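Local coordinates for twin-arginine translocation pathway signal protein (Burkholderia phytofirmans, PDB 2RJO) that probably serves as a periplasmic sugar-binding protein, holding beta-D-galactopyranose in the cleft between its two lobes, at residues A[10-14]-A[69-73]; A[94-98]-A[148-154]. One frame throughout, in Å; residues are numbered along the deposited sequence.

Contact 1: A[10-14]-A[69-73]; sequences CSFRS and VDPND. With GAL (beta-D-galactopyranose), chain B; SO4 (sulfate ion), chain D.
Ser11 and Val69 form the last parallel beta bridge between strands 7-12 and 65-69, where two neighbouring strands of a periplasmic-binding-protein lobe end at the sugar cleft. Asp70 N donates to Ser11 O in a nearly straight bond of 3.0 Å, and Ser11 CB packs tightly on Val69 CG2 on the same face of the sheet. Beyond the bridge the backbones part, and two waters fill in: one joins Ser11 OG to Asp70 O, the other gives a hydrogen to Asp70 O and takes a weak bond from Arg13 N. This second water also lies over one face of the Arg13 guanidinium, 3.4 Å above its plane. The arginine chain bends at chi3 (-69°), which turns its side edge to Asn72. There Arg13 NE donates to Asn72 OD1 (2.8 Å) while Arg13 NH2 donates to Asn72 O (3.0 Å), so two nitrogens grip one residue and limit rotation of the group. Asn72 ND2 is hydrogen-bonded to Ser47 OG. Arg13 NH1 donates to O2 of a sulfate, probably from the crystallisation liquor, and makes weak hydrogen bonds to GAL O5 and O6. Asp70 CG lies anti to the backbone N (chi1 -180°), carrying the carboxylate to the galactose, while OD2 is bonded to Tyr20 OH. The opposite charges of Arg13 and Asp70 are near but form no salt bridge; instead they share the sugar hydroxymethyl oxygen: Arg13 NH2 donates to GAL O6 at 3.0 Å, and GAL O6 donates to Asp70 OD1 at 2.8 Å.

Contact 2: A[94-98]-A[148-154]; sequences IWNKP and NVPAIER. With GAL (beta-D-galactopyranose), chain B.
Trp95, the first residue after strand 90-94 to touch the start of helix 149-163, meets it with both backbone and ring. Trp95 O lies 3.4 Å from Val149 CB, and Trp95 CE3 packs against Pro150 CB at 3.7 Å. Arg154 NH2 sits over the face of the six-membered ring, toward its rim, 3.2 Å from Trp95 CH2; the guanidinium stands almost upright on it, planes 82° apart, in a cation-pi contact. GAL C4 lies over the same face of the indole, nearer the NE1 end, while NE1 is bonded to Tyr19 OH. Arg154, its chain extended from CG to NE, uses NH1 and NH2 together on GAL O3 (2.9 and 3.0 Å), and Pro150 CB lies against one guanidinium face, toward its rim. Asn96 follows, its CG anti to the carbonyl carbon (chi1 -53°): OD1 accepts a weak bond from Val149 N in the first turn of the helix and touches Pro150 CD at 3.2 Å. Asn96 ND2 donates to Pro71 O and, weakly, to GAL O6. Lys97 O lies 3.5 Å from Val149 CG2. Aromatic ring beside sugar carbons, arginine on a hydroxyl: an arrangement often found in carbohydrate sites of periplasmic binding proteins, here in the interlobe cleft.

In the fold
Both contacts are buried and border the same galactose, but contact 1 joins the ends of two strands of one sheet and the loops that follow them, whereas contact 2 brings the loop after strand 90-94 against the N-terminal turn of a helix that follows a strand of the other sheet, so it spans the cleft. Contact 1 is therefore built on a beta bridge, waters and arginine bonds; contact 2 relies on packing on Pro150 and Val149, a cation-pi contact and one weak hydrogen bond. They join directly: Val69 O meets Ile94 N, extending the sheet. On the sugar they divide the work, contact 1 mainly at O6 and contact 2 chiefly at O3 and the ring carbons.

Contact 1: A[10-14]-A[69-73]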
# COMPACT_ATOMS: atom_id res chain seq x y z
N CYS A 10 -13.94 -0.14 6.90
CA CYS A 10 -12.67 -0.18 6.18
C CYS A 10 -12.69 -1.33 5.17
O CYS A 10 -12.88 -2.49 5.54
CB CYS A 10 -11.52 -0.36 7.16
SG CYS A 10 -9.88 -0.22 6.43
N SER A 11 -12.51 -0.99 3.90
CA SER A 11 -12.52 -1.98 2.83
C SER A 11 -11.14 -2.20 2.22
O SER A 11 -10.45 -1.25 1.85
CB SER A 11 -13.48 -1.57 1.71
OG SER A 11 -13.39 -2.46 0.61
N PHE A 12 -10.75 -3.47 2.11
CA PHE A 12 -9.46 -3.83 1.54
C PHE A 12 -9.46 -5.23 0.95
O PHE A 12 -10.39 -6.02 1.15
CB PHE A 12 -8.37 -3.67 2.60
CG PHE A 12 -8.68 -4.33 3.89
CD1 PHE A 12 -8.29 -5.65 4.13
CD2 PHE A 12 -9.39 -3.65 4.88
CE1 PHE A 12 -8.61 -6.29 5.34
CE2 PHE A 12 -9.70 -4.28 6.10
CZ PHE A 12 -9.31 -5.60 6.32
N ARG A 13 -8.40 -5.56 0.22
CA ARG A 13 -8.32 -6.84 -0.46
C ARG A 13 -8.26 -8.11 0.40
O ARG A 13 -9.14 -8.96 0.27
CB ARG A 13 -7.15 -6.83 -1.45
CG ARG A 13 -7.39 -7.68 -2.69
CD ARG A 13 -6.33 -7.48 -3.75
NE ARG A 13 -6.36 -6.16 -4.38
CZ ARG A 13 -5.58 -5.14 -4.03
NH1 ARG A 13 -4.69 -5.28 -3.05
NH2 ARG A 13 -5.66 -3.98 -4.68
N SER A 14 -7.27 -8.25 1.27
CA SER A 14 -7.18 -9.47 2.07
C SER A 14 -6.48 -9.41 3.42
O SER A 14 -5.57 -8.60 3.64
CB SER A 14 -6.51 -10.56 1.24
OG SER A 14 -7.18 -10.70 0.01
N VAL A 69 -11.33 3.25 2.20
CA VAL A 69 -11.11 2.12 1.30
C VAL A 69 -9.90 2.14 0.37
O VAL A 69 -9.51 3.18 -0.16
CB VAL A 69 -12.37 1.91 0.42
CG1 VAL A 69 -12.67 3.19 -0.37
CG2 VAL A 69 -12.18 0.74 -0.53
N ASP A 70 -9.32 0.96 0.20
CA ASP A 70 -8.18 0.71 -0.68
C ASP A 70 -8.84 -0.06 -1.83
O ASP A 70 -8.99 -1.28 -1.75
CB ASP A 70 -7.16 -0.18 0.05
CG ASP A 70 -5.92 -0.50 -0.79
OD1 ASP A 70 -6.01 -0.51 -2.04
OD2 ASP A 70 -4.85 -0.75 -0.20
N PRO A 71 -9.27 0.64 -2.90
CA PRO A 71 -9.92 -0.00 -4.05
C PRO A 71 -9.12 -1.15 -4.65
O PRO A 71 -7.94 -1.01 -4.94
CB PRO A 71 -10.09 1.16 -5.03
CG PRO A 71 -10.32 2.31 -4.13
CD PRO A 71 -9.24 2.10 -3.08
N ASN A 72 -9.80 -2.29 -4.83
CA ASN A 72 -9.20 -3.49 -5.41
C ASN A 72 -8.53 -3.15 -6.74
O ASN A 72 -7.43 -3.62 -7.03
CB ASN A 72 -10.29 -4.55 -5.61
CG ASN A 72 -9.75 -5.84 -6.19
OD1 ASN A 72 -8.82 -6.44 -5.63
ND2 ASN A 72 -10.34 -6.29 -7.30
N ASP A 73 -9.20 -2.32 -7.53
CA ASP A 73 -8.67 -1.87 -8.82
C ASP A 73 -9.01 -0.39 -8.92
O ASP A 73 -9.90 0.10 -8.24
CB ASP A 73 -9.33 -2.65 -9.99
CG ASP A 73 -8.33 -3.55 -10.73
OD1 ASP A 73 -7.11 -3.26 -10.68
OD2 ASP A 73 -8.77 -4.55 -11.38
C1 GAL B . -1.24 -4.29 -1.36
C2 GAL B . 0.25 -3.87 -1.32
C3 GAL B . 0.33 -2.35 -1.08
C4 GAL B . -0.41 -1.63 -2.23
C5 GAL B . -1.88 -2.14 -2.21
C6 GAL B . -2.63 -1.47 -3.34
O1 GAL B . -1.32 -5.71 -1.60
O2 GAL B . 0.90 -4.55 -0.25
O3 GAL B . 1.69 -1.92 -1.07
O4 GAL B . 0.21 -1.99 -3.47
O5 GAL B . -1.93 -3.59 -2.44
O6 GAL B . -3.97 -1.93 -3.30
S SO4 D . -3.28 -8.57 -1.24
O1 SO4 D . -4.59 -8.99 -0.69
O2 SO4 D . -3.47 -7.69 -2.41
O3 SO4 D . -2.48 -9.77 -1.61
O4 SO4 D . -2.55 -7.81 -0.20
O HOH W 1 -11.51 -2.51 -1.42
O HOH W 2 -7.38 -3.44 -1.58

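Contact 2: A[94-98]-A[148-154]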
# COMPACT_ATOMS: atom_id res chain seq x y z
N ILE A 94 -7.44 5.09 -0.83
CA ILE A 94 -6.03 4.79 -0.60
C ILE A 94 -5.45 4.05 -1.80
O ILE A 94 -6.01 3.05 -2.24
CB ILE A 94 -5.83 3.87 0.63
CG1 ILE A 94 -6.61 4.41 1.83
CG2 ILE A 94 -4.35 3.79 0.97
CD1 ILE A 94 -6.07 5.71 2.37
N TRP A 95 -4.33 4.54 -2.33
CA TRP A 95 -3.65 3.88 -3.44
C TRP A 95 -4.26 3.90 -4.85
O TRP A 95 -3.71 4.51 -5.75
CB TRP A 95 -3.36 2.41 -3.09
CG TRP A 95 -2.30 2.17 -2.02
CD1 TRP A 95 -2.44 1.42 -0.89
CD2 TRP A 95 -0.96 2.68 -1.99
NE1 TRP A 95 -1.28 1.44 -0.16
CE2 TRP A 95 -0.35 2.20 -0.81
CE3 TRP A 95 -0.21 3.50 -2.85
CZ2 TRP A 95 0.97 2.51 -0.47
CZ3 TRP A 95 1.11 3.81 -2.50
CH2 TRP A 95 1.68 3.31 -1.33
N ASN A 96 -5.39 3.21 -5.03
CA ASN A 96 -6.00 3.08 -6.35
C ASN A 96 -7.19 3.96 -6.71
O ASN A 96 -8.17 4.05 -5.98
CB ASN A 96 -6.40 1.61 -6.59
CG ASN A 96 -5.26 0.63 -6.37
OD1 ASN A 96 -4.22 0.71 -7.02
ND2 ASN A 96 -5.46 -0.31 -5.45
N LYS A 97 -7.10 4.59 -7.88
CA LYS A 97 -8.16 5.44 -8.40
C LYS A 97 -7.78 5.91 -9.80
O LYS A 97 -6.59 5.94 -10.15
CB LYS A 97 -8.38 6.67 -7.52
CG LYS A 97 -7.38 7.79 -7.76
CD LYS A 97 -7.81 9.08 -7.06
CE LYS A 97 -6.89 10.24 -7.42
NZ LYS A 97 -6.97 10.67 -8.85
N PRO A 98 -8.78 6.27 -10.62
CA PRO A 98 -8.50 6.75 -11.98
C PRO A 98 -7.82 8.11 -11.87
O PRO A 98 -8.02 8.83 -10.90
CB PRO A 98 -9.88 6.86 -12.61
CG PRO A 98 -10.72 5.88 -11.80
CD PRO A 98 -10.23 6.12 -10.41
N ASN A 148 -3.23 -1.55 -10.92
CA ASN A 148 -3.08 -0.77 -9.67
C ASN A 148 -2.08 0.38 -9.82
O ASN A 148 -1.00 0.21 -10.38
CB ASN A 148 -2.62 -1.68 -8.53
CG ASN A 148 -3.76 -2.45 -7.89
OD1 ASN A 148 -4.79 -2.70 -8.52
ND2 ASN A 148 -3.58 -2.84 -6.63
N VAL A 149 -2.45 1.56 -9.31
CA VAL A 149 -1.57 2.72 -9.41
C VAL A 149 -0.20 2.51 -8.76
O VAL A 149 0.82 2.93 -9.31
CB VAL A 149 -2.23 3.96 -8.81
CG1 VAL A 149 -1.32 5.17 -8.96
CG2 VAL A 149 -3.56 4.23 -9.52
N PRO A 150 -0.14 1.87 -7.58
CA PRO A 150 1.20 1.69 -6.99
C PRO A 150 2.04 0.67 -7.76
O PRO A 150 3.26 0.78 -7.83
CB PRO A 150 0.89 1.27 -5.54
CG PRO A 150 -0.44 0.60 -5.64
CD PRO A 150 -1.19 1.48 -6.62
N ALA A 151 1.38 -0.32 -8.36
CA ALA A 151 2.08 -1.34 -9.13
C ALA A 151 2.74 -0.69 -10.35
O ALA A 151 3.87 -1.01 -10.71
CB ALA A 151 1.11 -2.42 -9.59
N ILE A 152 2.01 0.22 -10.97
CA ILE A 152 2.46 0.94 -12.15
C ILE A 152 3.59 1.91 -11.81
O ILE A 152 4.60 1.98 -12.52
CB ILE A 152 1.28 1.73 -12.79
CG1 ILE A 152 0.24 0.77 -13.35
CG2 ILE A 152 1.78 2.66 -13.87
CD1 ILE A 152 -1.03 1.46 -13.84
N GLU A 153 3.43 2.64 -10.72
CA GLU A 153 4.43 3.61 -10.31
C GLU A 153 5.73 2.96 -9.82
O GLU A 153 6.80 3.36 -10.24
CB GLU A 153 3.87 4.54 -9.23
CG GLU A 153 2.57 5.19 -9.63
CD GLU A 153 2.17 6.35 -8.73
OE1 GLU A 153 2.34 6.24 -7.49
OE2 GLU A 153 1.68 7.37 -9.26
N ARG A 154 5.63 1.96 -8.95
CA ARG A 154 6.82 1.28 -8.43
C ARG A 154 7.62 0.63 -9.57
O ARG A 154 8.85 0.67 -9.59
CB ARG A 154 6.41 0.23 -7.39
CG ARG A 154 5.68 0.85 -6.19
CD ARG A 154 5.06 -0.19 -5.25
NE ARG A 154 4.20 0.47 -4.26
CZ ARG A 154 3.52 -0.16 -3.31
NH1 ARG A 154 3.57 -1.49 -3.20
NH2 ARG A 154 2.76 0.54 -2.48
C1 GAL B . -1.24 -4.29 -1.36
C2 GAL B . 0.25 -3.87 -1.32
C3 GAL B . 0.33 -2.35 -1.08
C4 GAL B . -0.41 -1.63 -2.23
C5 GAL B . -1.88 -2.14 -2.21
C6 GAL B . -2.63 -1.47 -3.34
O1 GAL B . -1.32 -5.71 -1.60
O2 GAL B . 0.90 -4.55 -0.25
O3 GAL B . 1.69 -1.92 -1.07
O4 GAL B . 0.21 -1.99 -3.47
O5 GAL B . -1.93 -3.59 -2.44
O6 GAL B . -3.97 -1.93 -3.30